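Local coordinates for substrate binding periplasmic protein (Ralstonia solanacearum, PDB 3LOP), which probably captures an amino acid such as leucine, held here in the cleft between its two lobes, for delivery to a transporter in the inner membrane, at residues A[7-12]-A[72-77]; A[41-46]-A[299-304]; A[139-144]-A[196-201]; A[243-248]-A[346-351]; A[266-271]-A[278-283]. All blocks are in the same frame, centred on the assembly; numbering follows the deposited sequence.

Interaction 1: A[7-12]-A[72-77]; sequences SVIQSL and DNPVAL
Two backbone hydrogen bonds join residues 7-12 to residues 72-77: Val75 N gives to Ser7 O at 2.9 Å, and Ile9 N gives to Ala76 O at 3.1 Å. The chain turns a corner at Val75, and beyond it Ile9 and Leu77 pair as parallel neighbours. Two CA-H...O contacts accompany the bonds: Pro74 CA shares Ser7 O with Val75 N, and Leu77 CA lies 3.4 Å from Ile9 O. One water extends the pairing at the edge, accepting from Ser7 N and donating to Asn73 O, where the chain leaves helix 58-71 with positive phi.

The apolar contacts centre on Ile9. Its CG1 sits between the backbone N and the carbonyl carbon (chi1 60°), which lets the two branches divide the work: CG2 rests against Pro74 CB at 3.6 Å, while CG1 meets Leu77 CD1 at 3.7 Å. CD1 of Ile9 reaches both the Pro74 ring and the Leu77 methyl, so the isoleucine fills the angle between them. Val8 points to the other face of the sheet, with Ala76.

The serine hydroxyls have partners outside the two segments: Ser7 OG is hydrogen-bonded to Arg48 NE, Ser11 OG to Asp54 and Asn64.

In the five-stranded parallel sheet, strand 6-12 lies between 47-53 and 74-78. Helix 58-71 covers the Ile9 and Leu77 face through Met68 and Val65, and helix 284-303 packs Leu296 on Val8 and Ala76, the layering of a Rossmann-like lobe.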
# COMPACT_ATOMS: atom_id res chain seq x y z
N SER A 7 2.38 22.93 -3.84
CA SER A 7 3.27 21.83 -3.53
C SER A 7 2.67 20.69 -2.73
O SER A 7 1.80 20.90 -1.88
CB SER A 7 4.52 22.35 -2.81
OG SER A 7 5.30 23.17 -3.67
N VAL A 8 3.16 19.49 -3.02
CA VAL A 8 2.74 18.27 -2.35
C VAL A 8 4.04 17.54 -2.03
O VAL A 8 4.98 17.56 -2.83
CB VAL A 8 1.87 17.39 -3.28
CG1 VAL A 8 1.53 16.08 -2.58
CG2 VAL A 8 0.60 18.14 -3.65
N ILE A 9 4.12 16.91 -0.86
CA ILE A 9 5.35 16.20 -0.49
C ILE A 9 5.17 14.71 -0.26
O ILE A 9 4.06 14.22 -0.04
CB ILE A 9 5.99 16.81 0.77
CG1 ILE A 9 5.03 16.73 1.96
CG2 ILE A 9 6.39 18.26 0.50
CD1 ILE A 9 5.67 17.12 3.28
N GLN A 10 6.28 13.99 -0.33
CA GLN A 10 6.31 12.55 -0.11
C GLN A 10 7.60 12.18 0.59
O GLN A 10 8.67 12.69 0.26
CB GLN A 10 6.30 11.77 -1.43
CG GLN A 10 4.97 11.63 -2.14
CD GLN A 10 5.08 10.65 -3.30
OE1 GLN A 10 6.00 10.75 -4.12
NE2 GLN A 10 4.16 9.71 -3.38
N SER A 11 7.50 11.29 1.58
CA SER A 11 8.68 10.78 2.27
C SER A 11 8.48 9.28 2.11
O SER A 11 7.46 8.75 2.52
CB SER A 11 8.70 11.13 3.75
OG SER A 11 9.87 10.60 4.36
N LEU A 12 9.43 8.62 1.47
CA LEU A 12 9.31 7.19 1.27
C LEU A 12 10.66 6.57 0.96
O LEU A 12 11.65 7.28 0.75
CB LEU A 12 8.29 6.89 0.15
CG LEU A 12 8.11 7.91 -0.97
CD1 LEU A 12 9.41 8.03 -1.76
CD2 LEU A 12 6.96 7.49 -1.88
N ASP A 72 9.02 23.46 2.00
CA ASP A 72 8.32 23.34 0.72
C ASP A 72 6.89 23.86 0.64
O ASP A 72 6.26 23.74 -0.41
CB ASP A 72 8.38 21.88 0.26
CG ASP A 72 9.80 21.41 0.01
OD1 ASP A 72 10.50 22.06 -0.80
OD2 ASP A 72 10.21 20.40 0.62
N ASN A 73 6.38 24.44 1.72
CA ASN A 73 5.02 24.97 1.75
C ASN A 73 4.00 24.03 1.11
O ASN A 73 3.21 24.44 0.25
CB ASN A 73 4.97 26.32 1.01
CG ASN A 73 5.99 27.30 1.52
OD1 ASN A 73 5.97 27.69 2.69
ND2 ASN A 73 6.90 27.72 0.65
N PRO A 74 3.99 22.75 1.51
CA PRO A 74 3.04 21.80 0.93
C PRO A 74 1.63 21.92 1.50
O PRO A 74 1.43 22.38 2.63
CB PRO A 74 3.66 20.46 1.26
CG PRO A 74 4.21 20.71 2.63
CD PRO A 74 4.88 22.07 2.47
N VAL A 75 0.64 21.49 0.72
CA VAL A 75 -0.74 21.52 1.17
C VAL A 75 -1.13 20.13 1.68
O VAL A 75 -2.15 19.96 2.33
CB VAL A 75 -1.72 21.93 0.05
CG1 VAL A 75 -1.41 23.36 -0.39
CG2 VAL A 75 -1.62 20.97 -1.13
N ALA A 76 -0.29 19.14 1.38
CA ALA A 76 -0.56 17.77 1.82
C ALA A 76 0.65 16.86 1.62
O ALA A 76 1.59 17.21 0.90
CB ALA A 76 -1.76 17.21 1.06
N LEU A 77 0.59 15.71 2.28
CA LEU A 77 1.62 14.67 2.23
C LEU A 77 0.99 13.43 1.60
O LEU A 77 -0.17 13.11 1.89
CB LEU A 77 2.10 14.35 3.65
CG LEU A 77 3.01 13.14 3.89
CD1 LEU A 77 4.38 13.36 3.25
CD2 LEU A 77 3.17 12.94 5.39
O HOH W 1 1.71 24.88 -1.87

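Interaction 2: A[41-46]-A[299-304]; sequences GINGET and AIRRAG
Ile42 meets the helix with both of its branches, because chi1 of -59° sets CG2 anti to the backbone N and CG1 anti to the carbonyl carbon, and a fully extended chi2 carries CD1 onward. Asn43, with chi1 -61°, swings its amide toward the same helix end. The two residues belong to a type I' beta turn from Ile42 to Glu45, closed by paired backbone bonds between those two residues. The turn docks on the C-terminal end of helix 284-303, joining the helix-to-strand loop between helix 19-38 and strand 47-53 to a helix that packs on the same parallel sheet of the Rossmann-like lobe.

CG2 of Ile42 presses on the helix backbone at Arg301 CA, 3.5 Å away, and also touches Arg301 CB. CD1 of Ile42 lies 3.7 Å from Ile300 CG2, the two isoleucine side chains crossing at about a right angle. Leu36 of helix 19-38 also touches Ile42, and Ile6 of the first strand touches Ile300.

The polar half gathers at the C-terminal end of the helix, where Gly304 leaves helical geometry with positive phi. The direct bond from Asn43 ND2 to Arg301 O is weak, at 3.4 Å. The Arg301 chain bends at chi3 and its guanidinium turns away from the turn, forming a salt bridge with Glu298; a water accepts from Arg301 NH1 and gives a weak bond to Asn43 OD1. At the helix end itself, another water accepts from Asn43 ND2 at 2.8 Å while donating to both Ile300 O and Gly304 O.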
# COMPACT_ATOMS: atom_id res chain seq x y z
N GLY A 41 -3.01 21.65 -15.30
CA GLY A 41 -2.86 21.75 -13.85
C GLY A 41 -4.18 21.86 -13.14
O GLY A 41 -5.17 21.31 -13.61
N ILE A 42 -4.19 22.56 -12.01
CA ILE A 42 -5.41 22.73 -11.24
C ILE A 42 -5.77 24.20 -11.18
O ILE A 42 -5.05 25.00 -10.60
CB ILE A 42 -5.24 22.20 -9.81
CG1 ILE A 42 -4.87 20.71 -9.84
CG2 ILE A 42 -6.53 22.40 -9.03
CD1 ILE A 42 -4.68 20.10 -8.47
N ASN A 43 -6.90 24.55 -11.79
CA ASN A 43 -7.36 25.93 -11.82
C ASN A 43 -6.24 26.83 -12.33
O ASN A 43 -6.02 27.92 -11.82
CB ASN A 43 -7.80 26.37 -10.41
CG ASN A 43 -8.96 25.54 -9.87
OD1 ASN A 43 -9.99 25.37 -10.53
ND2 ASN A 43 -8.80 25.02 -8.66
N GLY A 44 -5.53 26.34 -13.34
CA GLY A 44 -4.44 27.10 -13.93
C GLY A 44 -3.16 27.12 -13.13
O GLY A 44 -2.22 27.84 -13.46
N GLU A 45 -3.10 26.32 -12.07
CA GLU A 45 -1.90 26.28 -11.23
C GLU A 45 -1.11 25.00 -11.42
O GLU A 45 -1.68 23.92 -11.59
CB GLU A 45 -2.28 26.46 -9.76
CG GLU A 45 -3.02 27.76 -9.47
CD GLU A 45 -3.26 27.98 -7.99
OE1 GLU A 45 -2.28 28.19 -7.25
OE2 GLU A 45 -4.44 27.95 -7.57
N THR A 46 0.22 25.13 -11.39
CA THR A 46 1.13 23.99 -11.54
C THR A 46 1.29 23.26 -10.22
O THR A 46 1.45 23.89 -9.17
CB THR A 46 2.55 24.45 -11.95
OG1 THR A 46 2.51 25.23 -13.14
CG2 THR A 46 3.44 23.25 -12.21
N ALA A 299 -9.27 17.12 -4.28
CA ALA A 299 -9.47 17.92 -3.08
C ALA A 299 -8.87 19.31 -3.29
O ALA A 299 -9.46 20.31 -2.91
CB ALA A 299 -8.83 17.24 -1.88
N ILE A 300 -7.69 19.36 -3.90
CA ILE A 300 -7.04 20.64 -4.15
C ILE A 300 -7.91 21.48 -5.10
O ILE A 300 -8.06 22.69 -4.91
CB ILE A 300 -5.64 20.45 -4.76
CG1 ILE A 300 -4.73 19.75 -3.74
CG2 ILE A 300 -5.04 21.80 -5.15
CD1 ILE A 300 -3.34 19.42 -4.25
N ARG A 301 -8.49 20.83 -6.10
CA ARG A 301 -9.34 21.51 -7.06
C ARG A 301 -10.55 22.13 -6.35
O ARG A 301 -10.90 23.28 -6.60
CB ARG A 301 -9.83 20.53 -8.12
CG ARG A 301 -10.60 21.19 -9.26
CD ARG A 301 -11.19 20.16 -10.22
NE ARG A 301 -12.30 19.43 -9.62
CZ ARG A 301 -13.47 19.97 -9.31
NH1 ARG A 301 -13.70 21.26 -9.56
NH2 ARG A 301 -14.43 19.24 -8.76
N ARG A 302 -11.17 21.37 -5.46
CA ARG A 302 -12.33 21.84 -4.72
C ARG A 302 -11.98 22.94 -3.72
O ARG A 302 -12.84 23.74 -3.35
CB ARG A 302 -12.99 20.68 -3.98
CG ARG A 302 -13.55 19.60 -4.88
CD ARG A 302 -14.29 18.55 -4.07
NE ARG A 302 -14.82 17.47 -4.90
CZ ARG A 302 -15.74 16.61 -4.49
NH1 ARG A 302 -16.24 16.69 -3.27
NH2 ARG A 302 -16.16 15.66 -5.32
N ALA A 303 -10.72 22.98 -3.29
CA ALA A 303 -10.28 23.98 -2.33
C ALA A 303 -10.23 25.39 -2.90
O ALA A 303 -10.16 26.37 -2.16
CB ALA A 303 -8.91 23.60 -1.77
N GLY A 304 -10.26 25.50 -4.23
CA GLY A 304 -10.24 26.80 -4.86
C GLY A 304 -8.86 27.35 -5.15
O GLY A 304 -7.85 26.73 -4.81
O HOH W 2 -7.10 24.78 -6.44
O HOH W 3 -12.64 23.42 -11.24

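Interaction 3: A[139-144]-A[196-201]; sequences IGVTRI and DVQAIF
Gln198 lays its amide over one face of the Arg143 guanidinium, the two planes 25° apart and Gln198 CD 3.8 Å above the guanidinium plane. An extended chain beyond CG (chi2 158°) carries the Gln198 carboxamide to the turn ahead of strand 144-149, where OE1 accepts from two successive backbone amides: Thr142 N at 2.8 Å, lying in the carbonyl plane, and Arg143 N at 2.9 Å, tilted out of it. This double grip fixes the amide's rotation. On its other end, NE2 gives to a water that also donates to Gly140 O and sits 2.7 Å from Thr142 OG1.

Gly140 is the C-prime residue of the Schellman motif ending helix 125-138. Through OE1 and the water, Gln198 ties this turn to the start of strand 199-203. Ile144 pairs with Ala199 in parallel register in the four-stranded sheet of the second Rossmann-like lobe, and Gln198 N bonds Arg143 O at 2.8 Å just ahead of that pair.

Arg143 folds back at chi3 (-69°), which brings NE to Asp196. The bond to Asp196 O, at the guanidinium edge, is weak and bent. Asp196 OD2 lies 3.3 Å from Arg143 NE but well out of the guanidinium plane, so that this salt bridge rests on charge alone. Val141 CG1 packs alongside the Gln198 chain, 3.6 Å from its OE1, and loosely on Ala199 CB.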
# COMPACT_ATOMS: atom_id res chain seq x y z
N ILE A 139 -12.84 -23.50 2.79
CA ILE A 139 -12.46 -24.64 1.96
C ILE A 139 -11.82 -25.77 2.76
O ILE A 139 -11.30 -26.72 2.18
CB ILE A 139 -11.51 -24.24 0.81
CG1 ILE A 139 -10.19 -23.69 1.37
CG2 ILE A 139 -12.18 -23.21 -0.08
CD1 ILE A 139 -9.14 -23.44 0.31
N GLY A 140 -11.84 -25.66 4.08
CA GLY A 140 -11.30 -26.72 4.92
C GLY A 140 -9.92 -26.60 5.53
O GLY A 140 -9.48 -27.52 6.22
N VAL A 141 -9.23 -25.49 5.28
CA VAL A 141 -7.90 -25.31 5.85
C VAL A 141 -7.98 -25.10 7.36
O VAL A 141 -8.81 -24.33 7.84
CB VAL A 141 -7.18 -24.10 5.22
CG1 VAL A 141 -5.87 -23.81 5.94
CG2 VAL A 141 -6.93 -24.37 3.75
N THR A 142 -7.13 -25.80 8.10
CA THR A 142 -7.12 -25.67 9.55
C THR A 142 -5.73 -25.38 10.12
O THR A 142 -5.61 -24.96 11.27
CB THR A 142 -7.64 -26.94 10.24
OG1 THR A 142 -6.85 -28.07 9.83
CG2 THR A 142 -9.10 -27.18 9.87
N ARG A 143 -4.69 -25.58 9.31
CA ARG A 143 -3.33 -25.35 9.77
C ARG A 143 -2.68 -24.22 8.99
O ARG A 143 -2.24 -24.40 7.85
CB ARG A 143 -2.51 -26.64 9.64
CG ARG A 143 -3.11 -27.78 10.46
CD ARG A 143 -2.18 -28.98 10.52
NE ARG A 143 -2.02 -29.67 9.24
CZ ARG A 143 -2.93 -30.49 8.71
NH1 ARG A 143 -4.07 -30.73 9.34
NH2 ARG A 143 -2.68 -31.07 7.55
N ILE A 144 -2.61 -23.06 9.62
CA ILE A 144 -2.05 -21.87 8.99
C ILE A 144 -0.80 -21.35 9.70
O ILE A 144 -0.76 -21.26 10.93
CB ILE A 144 -3.11 -20.76 8.94
CG1 ILE A 144 -4.31 -21.24 8.11
CG2 ILE A 144 -2.52 -19.47 8.36
CD1 ILE A 144 -5.51 -20.30 8.12
N ASP A 196 3.84 -28.13 10.05
CA ASP A 196 2.90 -28.90 9.24
C ASP A 196 1.72 -28.01 8.86
O ASP A 196 0.59 -28.22 9.30
CB ASP A 196 2.44 -30.12 10.04
CG ASP A 196 1.55 -31.04 9.23
OD1 ASP A 196 1.80 -31.19 8.02
OD2 ASP A 196 0.61 -31.62 9.81
N VAL A 197 1.98 -27.02 8.02
CA VAL A 197 0.95 -26.07 7.60
C VAL A 197 0.43 -26.25 6.18
O VAL A 197 1.17 -26.66 5.28
CB VAL A 197 1.45 -24.62 7.78
CG1 VAL A 197 1.69 -24.33 9.25
CG2 VAL A 197 2.74 -24.41 6.99
N GLN A 198 -0.84 -25.94 5.99
CA GLN A 198 -1.49 -26.06 4.69
C GLN A 198 -1.43 -24.74 3.94
O GLN A 198 -1.56 -24.70 2.71
CB GLN A 198 -2.96 -26.46 4.87
CG GLN A 198 -3.13 -27.83 5.51
CD GLN A 198 -4.49 -28.00 6.15
OE1 GLN A 198 -4.94 -27.14 6.90
NE2 GLN A 198 -5.15 -29.12 5.86
N ALA A 199 -1.25 -23.65 4.68
CA ALA A 199 -1.18 -22.33 4.08
C ALA A 199 -0.30 -21.44 4.95
O ALA A 199 -0.22 -21.62 6.16
CB ALA A 199 -2.59 -21.72 3.98
N ILE A 200 0.38 -20.50 4.31
CA ILE A 200 1.24 -19.56 5.02
C ILE A 200 0.87 -18.16 4.57
O ILE A 200 0.89 -17.85 3.38
CB ILE A 200 2.73 -19.81 4.72
CG1 ILE A 200 3.16 -21.15 5.33
CG2 ILE A 200 3.57 -18.67 5.31
CD1 ILE A 200 4.57 -21.57 4.95
N PHE A 201 0.53 -17.32 5.54
CA PHE A 201 0.15 -15.94 5.29
C PHE A 201 1.37 -15.05 5.48
O PHE A 201 2.09 -15.16 6.48
CB PHE A 201 -0.96 -15.53 6.25
CG PHE A 201 -1.50 -14.15 6.01
CD1 PHE A 201 -0.88 -13.05 6.59
CD2 PHE A 201 -2.60 -13.96 5.19
CE1 PHE A 201 -1.36 -11.76 6.35
CE2 PHE A 201 -3.09 -12.68 4.95
CZ PHE A 201 -2.47 -11.58 5.53
O HOH W 4 -7.66 -29.28 7.54

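Interaction 4: A[243-248]-A[346-351]; sequences DAVRGY and GVVGPN
Arg246 takes hold of Pro350 O side-on with two nitrogens, NE at 2.9 Å and NH2 at 3.1 Å, and the oxygen lies in the guanidinium plane. NE approaches on a lone pair in the carbonyl plane, whereas NH2 comes in almost in line with the C=O bond. The side chain leaves CA with CG between the backbone N and the carbonyl carbon (chi1 57°) and bends again at chi3, which turns its NE edge to the loop after strand 344-348. The remaining terminal nitrogen, NH1, forms a salt bridge with Asp243 OD1 at 3.0 Å, on the anti side of the carboxylate. With a carbonyl at one edge and a carboxylate on NH1, the group is probably restrained although it lies at the surface.

Val348 points its side chain at the turn. Its CG2 comes to the edge of the Tyr248 ring, near the ring plane, and meets Tyr248 CB at 4.1 Å; CG1 stands more loosely against Val245 CG1. From the preceding residue, Val347 CG2 rests on the carbonyls of Tyr248 and Gly247, 3.4 Å from Tyr248 O.

The backbones bond in both directions: Gly247 N to Val348 O at 2.8 Å and Val348 N to Tyr248 O at 2.9 Å. Gly247, with positive phi, occupies the third position of a type II beta turn, Val245 to Tyr248, that leads from helix 242-245 into strand 249-252, the antiparallel neighbour of strand 344-348 in a small three-stranded sheet.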
# COMPACT_ATOMS: atom_id res chain seq x y z
N ASP A 243 7.79 -19.91 -10.88
CA ASP A 243 7.68 -21.29 -10.42
C ASP A 243 7.27 -21.36 -8.95
O ASP A 243 6.54 -22.27 -8.55
CB ASP A 243 9.00 -22.05 -10.60
CG ASP A 243 9.30 -22.38 -12.05
OD1 ASP A 243 8.38 -22.29 -12.89
OD2 ASP A 243 10.45 -22.76 -12.34
N ALA A 244 7.74 -20.41 -8.15
CA ALA A 244 7.42 -20.40 -6.73
C ALA A 244 6.18 -19.57 -6.43
O ALA A 244 5.49 -19.81 -5.44
CB ALA A 244 8.61 -19.86 -5.93
N VAL A 245 5.88 -18.62 -7.30
CA VAL A 245 4.75 -17.71 -7.09
C VAL A 245 3.40 -18.05 -7.72
O VAL A 245 2.37 -17.63 -7.20
CB VAL A 245 5.16 -16.27 -7.52
CG1 VAL A 245 4.00 -15.31 -7.32
CG2 VAL A 245 6.36 -15.82 -6.69
N ARG A 246 3.37 -18.81 -8.81
CA ARG A 246 2.07 -19.13 -9.40
C ARG A 246 1.16 -19.76 -8.35
O ARG A 246 1.58 -20.63 -7.58
CB ARG A 246 2.22 -20.06 -10.63
CG ARG A 246 2.94 -21.38 -10.40
CD ARG A 246 2.83 -22.27 -11.65
NE ARG A 246 3.38 -21.65 -12.85
CZ ARG A 246 4.62 -21.83 -13.29
NH1 ARG A 246 5.46 -22.63 -12.64
NH2 ARG A 246 5.04 -21.21 -14.39
N GLY A 247 -0.08 -19.27 -8.29
CA GLY A 247 -1.04 -19.78 -7.32
C GLY A 247 -1.21 -18.89 -6.10
O GLY A 247 -2.16 -19.06 -5.33
N TYR A 248 -0.27 -17.97 -5.91
CA TYR A 248 -0.30 -17.03 -4.79
C TYR A 248 -1.65 -16.31 -4.72
O TYR A 248 -2.13 -15.79 -5.73
CB TYR A 248 0.83 -16.01 -4.95
CG TYR A 248 0.86 -14.90 -3.92
CD1 TYR A 248 1.34 -15.13 -2.63
CD2 TYR A 248 0.41 -13.62 -4.24
CE1 TYR A 248 1.38 -14.11 -1.68
CE2 TYR A 248 0.45 -12.59 -3.30
CZ TYR A 248 0.93 -12.84 -2.03
OH TYR A 248 0.98 -11.81 -1.11
N GLY A 346 -8.05 -12.22 -5.33
CA GLY A 346 -7.40 -12.46 -6.60
C GLY A 346 -6.36 -13.55 -6.47
O GLY A 346 -6.05 -14.00 -5.37
N VAL A 347 -5.81 -13.97 -7.61
CA VAL A 347 -4.80 -15.02 -7.62
C VAL A 347 -3.83 -14.83 -8.78
O VAL A 347 -4.18 -14.25 -9.81
CB VAL A 347 -5.47 -16.41 -7.76
CG1 VAL A 347 -6.20 -16.51 -9.10
CG2 VAL A 347 -4.43 -17.51 -7.64
N VAL A 348 -2.60 -15.30 -8.60
CA VAL A 348 -1.61 -15.21 -9.66
C VAL A 348 -1.76 -16.48 -10.50
O VAL A 348 -1.58 -17.59 -9.99
CB VAL A 348 -0.18 -15.13 -9.09
CG1 VAL A 348 0.85 -15.17 -10.22
CG2 VAL A 348 -0.03 -13.84 -8.30
N GLY A 349 -2.11 -16.31 -11.77
CA GLY A 349 -2.30 -17.44 -12.66
C GLY A 349 -1.03 -18.19 -13.03
O GLY A 349 0.07 -17.75 -12.70
N PRO A 350 -1.16 -19.33 -13.72
CA PRO A 350 -0.02 -20.16 -14.13
C PRO A 350 1.11 -19.41 -14.85
O PRO A 350 2.27 -19.78 -14.71
CB PRO A 350 -0.66 -21.22 -15.02
CG PRO A 350 -2.01 -21.38 -14.40
CD PRO A 350 -2.42 -19.94 -14.17
N ASN A 351 0.75 -18.38 -15.60
CA ASN A 351 1.76 -17.61 -16.33
C ASN A 351 2.00 -16.23 -15.73
O ASN A 351 2.65 -15.38 -16.34
CB ASN A 351 1.35 -17.49 -17.80
CG ASN A 351 1.09 -18.85 -18.44
OD1 ASN A 351 1.91 -19.76 -18.32
ND2 ASN A 351 -0.04 -18.98 -19.12
O HOH W 5 4.40 -20.08 -17.26

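Interaction 5: A[266-271]-A[278-283]; sequences REFNRA and KDVDLS
Helix 263-275 and the irregular chain after it stand well apart: the nearest alpha carbons, Asn269 CA and Leu282 CA, are 7.6 Å apart, leaving the side chains to bridge the gap. Phe268 does most of this. With CG anti to the backbone N (chi1 -175°) its ring projects from the helix to the returning chain, and Leu282 CD1 settles over one face, 3.9 Å from the ring centroid and 23° off the normal. This is a CH-pi contact, displaced to the CD1 side of the ring, where Leu282 CD1 comes within 3.6 Å of Phe268 CD1. The far end of the ring, CZ, meets Val280 CG1 obliquely at 3.9 Å.

The second methyl of Leu282 is used as well. CD2 lies against the amide of Asn269, 3.9 Å from OD1, the two side chains crossing at about a right angle. One leucine thus straddles the aromatic and the amide of successive helix residues.

Other helices complete the pocket round these groups. Phe290 and Ala286 of helix 284-303 and Leu31 of helix 19-38 also touch Phe268, while Val287 touches Leu282. Ser283, next along, is the N-cap of helix 284-303, its OG bonded to Ala286 N, so the chain passes from this apolar contact straight into helix 284-303.

Between the two segments the contact is made by dispersion and CH-pi forces, without hydrogen bonds or ion pairs; its closeness probably comes from the fit of Leu282 and Val280 round the Phe268 ring, with the Asn269 amide adding van der Waals contact to Leu282.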
# COMPACT_ATOMS: atom_id res chain seq x y z
N ARG A 266 -6.41 2.44 -17.82
CA ARG A 266 -6.33 3.08 -19.12
C ARG A 266 -5.76 4.49 -18.96
O ARG A 266 -4.93 4.91 -19.76
CB ARG A 266 -7.69 3.11 -19.82
CG ARG A 266 -8.01 1.78 -20.49
CD ARG A 266 -9.19 1.86 -21.46
NE ARG A 266 -10.48 1.88 -20.79
CZ ARG A 266 -11.21 2.98 -20.61
NH1 ARG A 266 -10.77 4.15 -21.04
NH2 ARG A 266 -12.39 2.90 -20.01
N GLU A 267 -6.20 5.22 -17.94
CA GLU A 267 -5.68 6.57 -17.75
C GLU A 267 -4.19 6.53 -17.41
O GLU A 267 -3.42 7.38 -17.85
CB GLU A 267 -6.45 7.32 -16.65
CG GLU A 267 -6.08 8.81 -16.64
CD GLU A 267 -6.69 9.61 -15.49
OE1 GLU A 267 -7.43 9.02 -14.67
OE2 GLU A 267 -6.43 10.83 -15.43
N PHE A 268 -3.79 5.54 -16.62
CA PHE A 268 -2.39 5.39 -16.24
C PHE A 268 -1.54 5.19 -17.50
O PHE A 268 -0.52 5.85 -17.67
CB PHE A 268 -2.22 4.20 -15.29
CG PHE A 268 -0.83 4.03 -14.74
CD1 PHE A 268 0.20 3.53 -15.54
CD2 PHE A 268 -0.55 4.36 -13.42
CE1 PHE A 268 1.49 3.36 -15.02
CE2 PHE A 268 0.73 4.19 -12.89
CZ PHE A 268 1.75 3.69 -13.70
N ASN A 269 -1.98 4.30 -18.38
CA ASN A 269 -1.24 4.04 -19.61
C ASN A 269 -1.24 5.23 -20.55
O ASN A 269 -0.24 5.50 -21.22
CB ASN A 269 -1.79 2.80 -20.32
CG ASN A 269 -1.38 1.52 -19.64
OD1 ASN A 269 -0.29 1.43 -19.07
ND2 ASN A 269 -2.23 0.51 -19.70
N ARG A 270 -2.35 5.96 -20.61
CA ARG A 270 -2.41 7.14 -21.47
C ARG A 270 -1.48 8.21 -20.90
O ARG A 270 -0.77 8.89 -21.64
CB ARG A 270 -3.84 7.69 -21.57
CG ARG A 270 -4.82 6.84 -22.38
CD ARG A 270 -4.27 6.49 -23.77
NE ARG A 270 -3.54 5.22 -23.76
CZ ARG A 270 -2.44 4.98 -24.46
NH1 ARG A 270 -1.91 5.92 -25.23
NH2 ARG A 270 -1.86 3.78 -24.39
N ALA A 271 -1.47 8.34 -19.58
CA ALA A 271 -0.61 9.32 -18.92
C ALA A 271 0.86 9.00 -19.16
O ALA A 271 1.66 9.89 -19.48
CB ALA A 271 -0.90 9.35 -17.42
N LYS A 278 9.06 6.86 -19.65
CA LYS A 278 9.54 5.54 -20.02
C LYS A 278 10.06 4.75 -18.83
O LYS A 278 10.00 3.52 -18.80
CB LYS A 278 10.64 5.66 -21.08
CG LYS A 278 11.10 4.33 -21.65
CD LYS A 278 9.94 3.59 -22.31
CE LYS A 278 10.36 2.20 -22.76
NZ LYS A 278 11.51 2.27 -23.70
N ASP A 279 10.57 5.47 -17.83
CA ASP A 279 11.11 4.84 -16.63
C ASP A 279 10.05 4.29 -15.68
O ASP A 279 10.36 3.53 -14.77
CB ASP A 279 11.98 5.85 -15.87
CG ASP A 279 11.23 7.13 -15.53
OD1 ASP A 279 10.76 7.81 -16.46
OD2 ASP A 279 11.11 7.44 -14.32
N VAL A 280 8.79 4.67 -15.91
CA VAL A 280 7.69 4.21 -15.07
C VAL A 280 7.01 2.95 -15.58
O VAL A 280 6.54 2.91 -16.72
CB VAL A 280 6.62 5.32 -14.91
CG1 VAL A 280 5.50 4.84 -14.00
CG2 VAL A 280 7.25 6.58 -14.36
N ASP A 281 6.95 1.93 -14.74
CA ASP A 281 6.31 0.68 -15.11
C ASP A 281 4.96 0.55 -14.41
O ASP A 281 4.80 0.93 -13.26
CB ASP A 281 7.18 -0.52 -14.72
CG ASP A 281 8.43 -0.63 -15.58
OD1 ASP A 281 8.30 -0.62 -16.82
OD2 ASP A 281 9.53 -0.73 -15.01
N LEU A 282 3.98 0.00 -15.13
CA LEU A 282 2.65 -0.20 -14.58
C LEU A 282 2.77 -1.31 -13.53
O LEU A 282 3.30 -2.38 -13.81
CB LEU A 282 1.69 -0.64 -15.69
CG LEU A 282 0.28 -1.07 -15.31
CD1 LEU A 282 -0.47 0.08 -14.65
CD2 LEU A 282 -0.46 -1.54 -16.56
N SER A 283 2.30 -1.03 -12.32
CA SER A 283 2.35 -2.01 -11.23
C SER A 283 1.30 -1.64 -10.20
O SER A 283 0.77 -0.53 -10.22
CB SER A 283 3.72 -2.00 -10.56
OG SER A 283 3.91 -0.80 -9.82

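How the interactions relate
The five contacts are spread over both lobes of a periplasmic binding protein. Interactions 1 and 2 touch, with centres 15 Å apart: Ile300 CD1 of helix 284-303 packs on Val75 CG2 at 3.9 Å. Interaction 5, about 22 Å from interaction 1 between centres, leads into that same helix. Interactions 3 and 4 lie on the other side of the chain's centre, 17 Å from each other and 43 and 37 Å from interaction 1. Interactions 2 and 4 alternate along the chain: it returns to the first lobe for helices 263-275 and 284-303 and crosses back for strand 344-348, so each lobe is built from separate parts of the sequence, with leucine bound between them.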